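Local coordinates for Exo-1,5-alpha-L-arabinofuranobiosidase (Gibberella zeae, PDB 2YDT), which probably hydrolyses alpha-1,5-linked arabinan, releasing arabinobiose from chain ends, as a six-bladed beta-propeller glycosidase, at residues G98-G103 with T132-S137; M160-K165 with N221-V226. All coordinates share one frame; numbering follows the deposited sequence.

Interaction 1 (G98-G103 with T132-S137)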
loop_
_atom_site.group_PDB
_atom_site.type_symbol
_atom_site.label_atom_id
_atom_site.label_comp_id
_atom_site.label_asym_id
_atom_site.label_seq_id
_atom_site.Cartn_x
_atom_site.Cartn_y
_atom_site.Cartn_z
ATOM N N GLY A 98 -0.864 -10.448 -21.503
ATOM C CA GLY A 98 -0.648 -11.816 -21.946
ATOM C C GLY A 98 -1.854 -12.683 -21.687
ATOM O O GLY A 98 -3.009 -12.296 -22.007
ATOM N N LYS A 99 -1.637 -13.843 -21.097
ATOM C CA LYS A 99 -2.714 -14.805 -20.845
ATOM C C LYS A 99 -3.549 -14.542 -19.586
ATOM O O LYS A 99 -4.368 -15.379 -19.204
ATOM C CB LYS A 99 -2.138 -16.215 -20.804
ATOM C CG LYS A 99 -1.249 -16.509 -19.611
ATOM C CD LYS A 99 -0.664 -17.888 -19.708
ATOM C CE LYS A 99 0.147 -18.232 -18.461
ATOM N NZ LYS A 99 1.021 -19.474 -18.736
ATOM N N TYR A 100 -3.351 -13.389 -18.960
ATOM C CA TYR A 100 -4.163 -12.941 -17.809
ATOM C C TYR A 100 -5.101 -11.828 -18.251
ATOM O O TYR A 100 -4.658 -10.723 -18.553
ATOM C CB TYR A 100 -3.209 -12.481 -16.676
ATOM C CG TYR A 100 -2.259 -13.588 -16.271
ATOM C CD1 TYR A 100 -2.651 -14.562 -15.372
ATOM C CD2 TYR A 100 -1.002 -13.692 -16.816
ATOM C CE1 TYR A 100 -1.824 -15.611 -15.038
ATOM C CE2 TYR A 100 -0.150 -14.719 -16.482
ATOM C CZ TYR A 100 -0.573 -15.691 -15.568
ATOM O OH TYR A 100 0.238 -16.756 -15.213
ATOM N N PRO A 101 -6.412 -12.115 -18.327
ATOM C CA PRO A 101 -7.331 -11.126 -18.897
ATOM C C PRO A 101 -7.742 -10.031 -17.942
ATOM O O PRO A 101 -7.510 -10.107 -16.745
ATOM C CB PRO A 101 -8.576 -11.957 -19.233
ATOM C CG PRO A 101 -8.543 -13.055 -18.316
ATOM C CD PRO A 101 -7.079 -13.411 -18.138
ATOM N N LYS A 102 -8.382 -9.019 -18.501
ATOM C CA LYS A 102 -9.091 -8.013 -17.719
ATOM C C LYS A 102 -9.937 -8.701 -16.656
ATOM O O LYS A 102 -10.619 -9.692 -16.940
ATOM C CB LYS A 102 -9.992 -7.167 -18.638
ATOM C CG LYS A 102 -10.691 -6.044 -17.938
ATOM C CD LYS A 102 -11.522 -5.200 -18.914
ATOM C CE LYS A 102 -12.056 -4.000 -18.204
ATOM N NZ LYS A 102 -13.026 -3.239 -19.039
ATOM N N GLY A 103 -9.857 -8.191 -15.416
ATOM C CA GLY A 103 -10.591 -8.718 -14.303
ATOM C C GLY A 103 -9.866 -9.760 -13.477
ATOM O O GLY A 103 -10.369 -10.171 -12.452
ATOM N N THR A 132 -9.630 -18.952 -6.005
ATOM C CA THR A 132 -8.403 -19.727 -6.118
ATOM C C THR A 132 -7.277 -18.831 -6.612
ATOM O O THR A 132 -7.516 -17.789 -7.229
ATOM C CB THR A 132 -8.530 -20.953 -7.047
ATOM O OG1 THR A 132 -8.818 -20.496 -8.350
ATOM C CG2 THR A 132 -9.686 -21.918 -6.583
ATOM N N TRP A 133 -6.062 -19.315 -6.401
ATOM C CA TRP A 133 -4.838 -18.590 -6.737
ATOM C C TRP A 133 -3.826 -19.457 -7.426
ATOM O O TRP A 133 -3.700 -20.662 -7.110
ATOM C CB TRP A 133 -4.190 -18.002 -5.455
ATOM C CG TRP A 133 -5.132 -17.076 -4.761
ATOM C CD1 TRP A 133 -6.037 -17.397 -3.761
ATOM C CD2 TRP A 133 -5.360 -15.681 -5.063
ATOM N NE1 TRP A 133 -6.795 -16.300 -3.458
ATOM C CE2 TRP A 133 -6.410 -15.236 -4.231
ATOM C CE3 TRP A 133 -4.755 -14.767 -5.936
ATOM C CZ2 TRP A 133 -6.867 -13.914 -4.249
ATOM C CZ3 TRP A 133 -5.224 -13.479 -5.973
ATOM C CH2 TRP A 133 -6.265 -13.057 -5.122
ATOM N N GLU A 134 -3.075 -18.838 -8.343
ATOM C CA GLU A 134 -1.946 -19.468 -9.061
ATOM C C GLU A 134 -0.721 -18.562 -8.965
ATOM O O GLU A 134 -0.838 -17.343 -9.119
ATOM C CB GLU A 134 -2.291 -19.742 -10.548
ATOM C CG GLU A 134 -2.076 -18.551 -11.526
ATOM C CD GLU A 134 -2.277 -18.850 -13.032
ATOM O OE1 GLU A 134 -1.247 -18.887 -13.799
ATOM O OE2 GLU A 134 -3.439 -18.993 -13.422
ATOM N N PHE A 135 0.445 -19.156 -8.704
ATOM C CA PHE A 135 1.729 -18.457 -8.812
ATOM C C PHE A 135 1.941 -17.984 -10.238
ATOM O O PHE A 135 1.738 -18.752 -11.204
ATOM C CB PHE A 135 2.871 -19.383 -8.423
ATOM C CG PHE A 135 4.218 -18.808 -8.682
ATOM C CD1 PHE A 135 4.663 -17.748 -7.926
ATOM C CD2 PHE A 135 5.065 -19.330 -9.659
ATOM C CE1 PHE A 135 5.895 -17.192 -8.147
ATOM C CE2 PHE A 135 6.328 -18.769 -9.891
ATOM C CZ PHE A 135 6.744 -17.716 -9.122
ATOM N N VAL A 136 2.318 -16.706 -10.404
ATOM C CA VAL A 136 2.553 -16.164 -11.735
ATOM C C VAL A 136 4.040 -16.029 -11.999
ATOM O O VAL A 136 4.571 -16.657 -12.939
ATOM C CB VAL A 136 1.826 -14.820 -11.959
ATOM C CG1 VAL A 136 2.139 -14.280 -13.382
ATOM C CG2 VAL A 136 0.301 -15.012 -11.738
ATOM N N SER A 137 4.724 -15.234 -11.178
ATOM C CA SER A 137 6.143 -15.001 -11.344
ATOM C C SER A 137 6.832 -14.458 -10.106
ATOM O O SER A 137 6.188 -13.835 -9.252
ATOM C CB SER A 137 6.409 -14.048 -12.533
ATOM O OG SER A 137 5.814 -12.766 -12.331
#

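Interaction 2 (M160-K165 with N221-V226). With SO4 (sulfate ion), chain G; SO4 (sulfate ion), chain H.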
loop_
_atom_site.group_PDB
_atom_site.type_symbol
_atom_site.label_atom_id
_atom_site.label_comp_id
_atom_site.label_asym_id
_atom_site.label_seq_id
_atom_site.Cartn_x
_atom_site.Cartn_y
_atom_site.Cartn_z
ATOM N N MET A 160 0.333 -0.771 -10.585
ATOM C CA MET A 160 -0.473 0.171 -11.357
ATOM C C MET A 160 -0.184 0.005 -12.859
ATOM O O MET A 160 0.959 -0.140 -13.274
ATOM C CB MET A 160 -0.125 1.608 -10.949
ATOM C CG MET A 160 -1.072 2.646 -11.539
ATOM S SD MET A 160 -0.554 4.362 -11.217
ATOM C CE MET A 160 0.815 4.477 -12.334
ATOM N N THR A 161 -1.232 0.065 -13.674
ATOM C CA THR A 161 -1.094 0.025 -15.124
ATOM C C THR A 161 -0.745 1.407 -15.666
ATOM O O THR A 161 -1.240 2.423 -15.153
ATOM C CB THR A 161 -2.367 -0.516 -15.764
ATOM O OG1 THR A 161 -2.535 -1.911 -15.423
ATOM C CG2 THR A 161 -2.334 -0.421 -17.318
ATOM N N TYR A 162 0.096 1.449 -16.696
ATOM C CA TYR A 162 0.350 2.691 -17.473
ATOM C C TYR A 162 0.467 2.299 -18.925
ATOM O O TYR A 162 1.415 1.617 -19.293
ATOM C CB TYR A 162 1.624 3.386 -17.031
ATOM C CG TYR A 162 1.973 4.611 -17.865
ATOM C CD1 TYR A 162 1.124 5.715 -17.905
ATOM C CD2 TYR A 162 3.123 4.634 -18.655
ATOM C CE1 TYR A 162 1.423 6.842 -18.674
ATOM C CE2 TYR A 162 3.431 5.753 -19.385
ATOM C CZ TYR A 162 2.585 6.835 -19.396
ATOM O OH TYR A 162 2.937 7.961 -20.137
ATOM N N LYS A 163 -0.519 2.699 -19.724
ATOM C CA LYS A 163 -0.548 2.355 -21.143
ATOM C C LYS A 163 -0.440 0.842 -21.310
ATOM O O LYS A 163 -1.263 0.095 -20.787
ATOM C CB LYS A 163 0.530 3.199 -21.869
ATOM C CG LYS A 163 0.253 4.698 -21.774
ATOM C CD LYS A 163 1.181 5.531 -22.664
ATOM C CE LYS A 163 0.784 7.000 -22.796
ATOM N NZ LYS A 163 -0.678 7.316 -22.599
ATOM N N GLU A 164 0.550 0.354 -22.015
ATOM C CA GLU A 164 0.587 -1.066 -22.282
ATOM C C GLU A 164 1.406 -1.853 -21.253
ATOM O O GLU A 164 1.603 -3.068 -21.428
ATOM C CB GLU A 164 1.113 -1.303 -23.704
ATOM C CG GLU A 164 2.643 -1.299 -23.822
ATOM C CD GLU A 164 3.319 0.046 -23.697
ATOM O OE1 GLU A 164 2.668 1.099 -23.468
ATOM O OE2 GLU A 164 4.562 0.049 -23.825
ATOM N N LYS A 165 1.867 -1.182 -20.194
ATOM C CA LYS A 165 2.705 -1.830 -19.177
ATOM C C LYS A 165 2.005 -1.938 -17.835
ATOM O O LYS A 165 1.201 -1.080 -17.467
ATOM C CB LYS A 165 4.002 -1.074 -18.944
ATOM C CG LYS A 165 4.913 -0.951 -20.148
ATOM C CD LYS A 165 6.086 -0.092 -19.840
ATOM C CE LYS A 165 6.817 0.314 -21.100
ATOM N NZ LYS A 165 8.043 1.092 -20.837
ATOM N N ASN A 221 -4.053 14.087 -16.461
ATOM C CA ASN A 221 -3.048 13.170 -16.988
ATOM C C ASN A 221 -1.717 13.090 -16.255
ATOM O O ASN A 221 -0.747 12.567 -16.786
ATOM C CB ASN A 221 -2.788 13.436 -18.450
ATOM C CG ASN A 221 -3.268 12.318 -19.278
ATOM O OD1 ASN A 221 -2.467 11.515 -19.776
ATOM N ND2 ASN A 221 -4.598 12.172 -19.351
ATOM N N GLU A 222 -1.658 13.636 -15.072
ATOM C CA GLU A 222 -0.501 13.463 -14.212
ATOM C C GLU A 222 -0.800 12.377 -13.202
ATOM O O GLU A 222 -1.950 11.934 -13.060
ATOM C CB GLU A 222 -0.149 14.749 -13.496
ATOM C CG GLU A 222 0.495 15.726 -14.480
ATOM C CD GLU A 222 1.104 16.934 -13.903
ATOM O OE1 GLU A 222 1.278 17.050 -12.656
ATOM O OE2 GLU A 222 1.396 17.819 -14.747
ATOM N N TYR A 223 0.264 11.937 -12.555
ATOM C CA TYR A 223 0.225 10.946 -11.497
ATOM C C TYR A 223 0.897 11.506 -10.276
ATOM O O TYR A 223 1.876 12.263 -10.413
ATOM C CB TYR A 223 0.972 9.683 -11.907
ATOM C CG TYR A 223 0.300 8.918 -12.997
ATOM C CD1 TYR A 223 -0.521 7.822 -12.712
ATOM C CD2 TYR A 223 0.459 9.293 -14.308
ATOM C CE1 TYR A 223 -1.120 7.096 -13.723
ATOM C CE2 TYR A 223 -0.165 8.581 -15.343
ATOM C CZ TYR A 223 -0.956 7.512 -15.040
ATOM O OH TYR A 223 -1.555 6.832 -16.070
ATOM N N ILE A 224 0.360 11.173 -9.100
ATOM C CA ILE A 224 1.000 11.528 -7.829
ATOM C C ILE A 224 1.606 10.272 -7.194
ATOM O O ILE A 224 0.933 9.263 -7.046
ATOM C CB ILE A 224 0.026 12.252 -6.876
ATOM C CG1 ILE A 224 0.770 12.754 -5.631
ATOM C CG2 ILE A 224 -1.221 11.372 -6.544
ATOM C CD1 ILE A 224 -0.096 13.618 -4.667
ATOM N N TYR A 225 2.876 10.404 -6.837
ATOM C CA TYR A 225 3.692 9.366 -6.201
ATOM C C TYR A 225 3.940 9.792 -4.776
ATOM O O TYR A 225 4.571 10.833 -4.556
ATOM C CB TYR A 225 5.001 9.293 -6.960
ATOM C CG TYR A 225 6.035 8.273 -6.505
ATOM C CD1 TYR A 225 5.891 6.952 -6.872
ATOM C CD2 TYR A 225 7.120 8.635 -5.756
ATOM C CE1 TYR A 225 6.841 5.989 -6.484
ATOM C CE2 TYR A 225 8.097 7.703 -5.367
ATOM C CZ TYR A 225 7.932 6.376 -5.746
ATOM O OH TYR A 225 8.885 5.464 -5.355
ATOM N N VAL A 226 3.553 8.947 -3.810
ATOM C CA VAL A 226 3.618 9.277 -2.403
ATOM C C VAL A 226 4.486 8.272 -1.668
ATOM O O VAL A 226 4.483 7.061 -2.004
ATOM C CB VAL A 226 2.180 9.344 -1.805
ATOM C CG1 VAL A 226 2.214 9.625 -0.295
ATOM C CG2 VAL A 226 1.360 10.471 -2.554
HETATM S S SO4 G . -3.622 4.225 -18.618
HETATM O O1 SO4 G . -3.419 2.869 -18.125
HETATM O O2 SO4 G . -2.403 4.716 -19.234
HETATM O O3 SO4 G . -4.695 4.245 -19.612
HETATM O O4 SO4 G . -4.003 5.048 -17.463
HETATM S S SO4 H . -5.117 1.241 -12.292
HETATM O O1 SO4 H . -3.816 0.796 -12.705
HETATM O O2 SO4 H . -5.093 1.547 -10.830
HETATM O O3 SO4 H . -5.507 2.405 -13.074
HETATM O O4 SO4 H . -6.130 0.230 -12.542
HETATM O O HOH W 1 -2.951 4.504 -15.282
#

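Interaction 1 (G98-G103 with T132-S137)
Tyr100 reaches out of its loop and sets its hydroxyl between the side chains of Glu134 and Val136, which come to meet it from the opposite direction. CB leaves the backbone pointing at strand 134-142, and with CG anti to the carbonyl carbon (chi1 -57°) the ring carries straight on across the gap. One face is met from within its own loop: Lys99 CG lies 3.7 Å above the ring plane, offset toward the rim on the CE2 side. Contact with the strand begins at the CE atoms. Tyr100 CE1 lies 3.5 Å from Glu134 OE1 and also meets Val136 CG2 at 4.0 Å, while CE2 comes to 3.9 Å from Val136 CG1. Tyr100 CZ packs on Val136 CG1 at 3.8 Å. At the tip, OH donates a hydrogen bond to Glu134 OE1 (3.0 Å) and rests against Val136 CG1 at 3.6 Å. Glu134 lies at the edge of the ring, but the hydroxyl approaches OE1 from above the carboxylate plane, 48° out of it. This bond belongs to one of two modelled conformers of Glu134, so it may not be always made. The stronger partner of that carboxylate is Arg127, which takes OE2 in a salt bridge and also bonds the carbonyl of Lys99, tying the acid to the Tyr100 loop a second time. Val136 sits with Ser137 in a classic beta bulge opposite Val123. In the fold, the loop joining strands 87-92 and 105-111 thus reaches strand 134-142, the outermost of the same four-stranded propeller blade. Lys192, from the loop between strands 182-188 and 198-201 of the next blade, touches Tyr100 and bonds the Val136 carbonyl.

Interaction 2 (M160-K165 with N221-V226)
The hydroxyl of Tyr223 bonds a water that joins it to the strand of Met160 and Tyr162: OH donates to the water at 2.8 Å, and the water donates in turn to Thr161 O at 2.7 Å and to a sulfate. The water lies at the edge of the Tyr223 ring, in its plane. That same hydroxyl also abuts the rim of Tyr162, 3.4 Å from CD1 and in the plane of that ring. The rings stand nearly perpendicular (84°) and meet obliquely, neither stacked nor edge-to-face. Met160 adds a Met-aromatic contact, SD lying obliquely 4.8 Å from the Tyr223 ring centroid. Its CG is anti to the backbone N (chi1 -171°), and a bend at chi3 brings CE to 3.5 Å from Tyr223 CE1, the apolar part. The sulfate takes a 2.8 Å bond from Lys163 N to its O2, in the type II' turn Tyr162-Lys165. A second sulfate accepts from Thr161 N at O1, 2.9 Å. Both ions probably come from the crystallisation liquor, so neither position need be occupied in solution. The direct contact between the two strands is therefore apolar and aromatic, with polar links carried by the water and, in this crystal, the sulfate at Lys163 N.

Interaction 1 lies within one propeller blade, between the loop after strand 87-92 and the blade's outer strand, whereas interaction 2 joins the next blade to the one after it. Their centres are 21 Å apart and their nearest atoms about 8 Å, without touching. What connects them is the loop of interaction 1 and the strand before it: Pro94 and Phe97 touch Thr161, and Tyr91 bonds its hydroxyl. Neither contact lines the substrate pocket, but strand 154-162 runs from Trp155 and Glu156, which contact the bound iminosugar, to interaction 2, and Gln87 at the start of strand 87-92 contacts arabinofuranose. A manganese ion lies about 13 Å from the Met160 side chain.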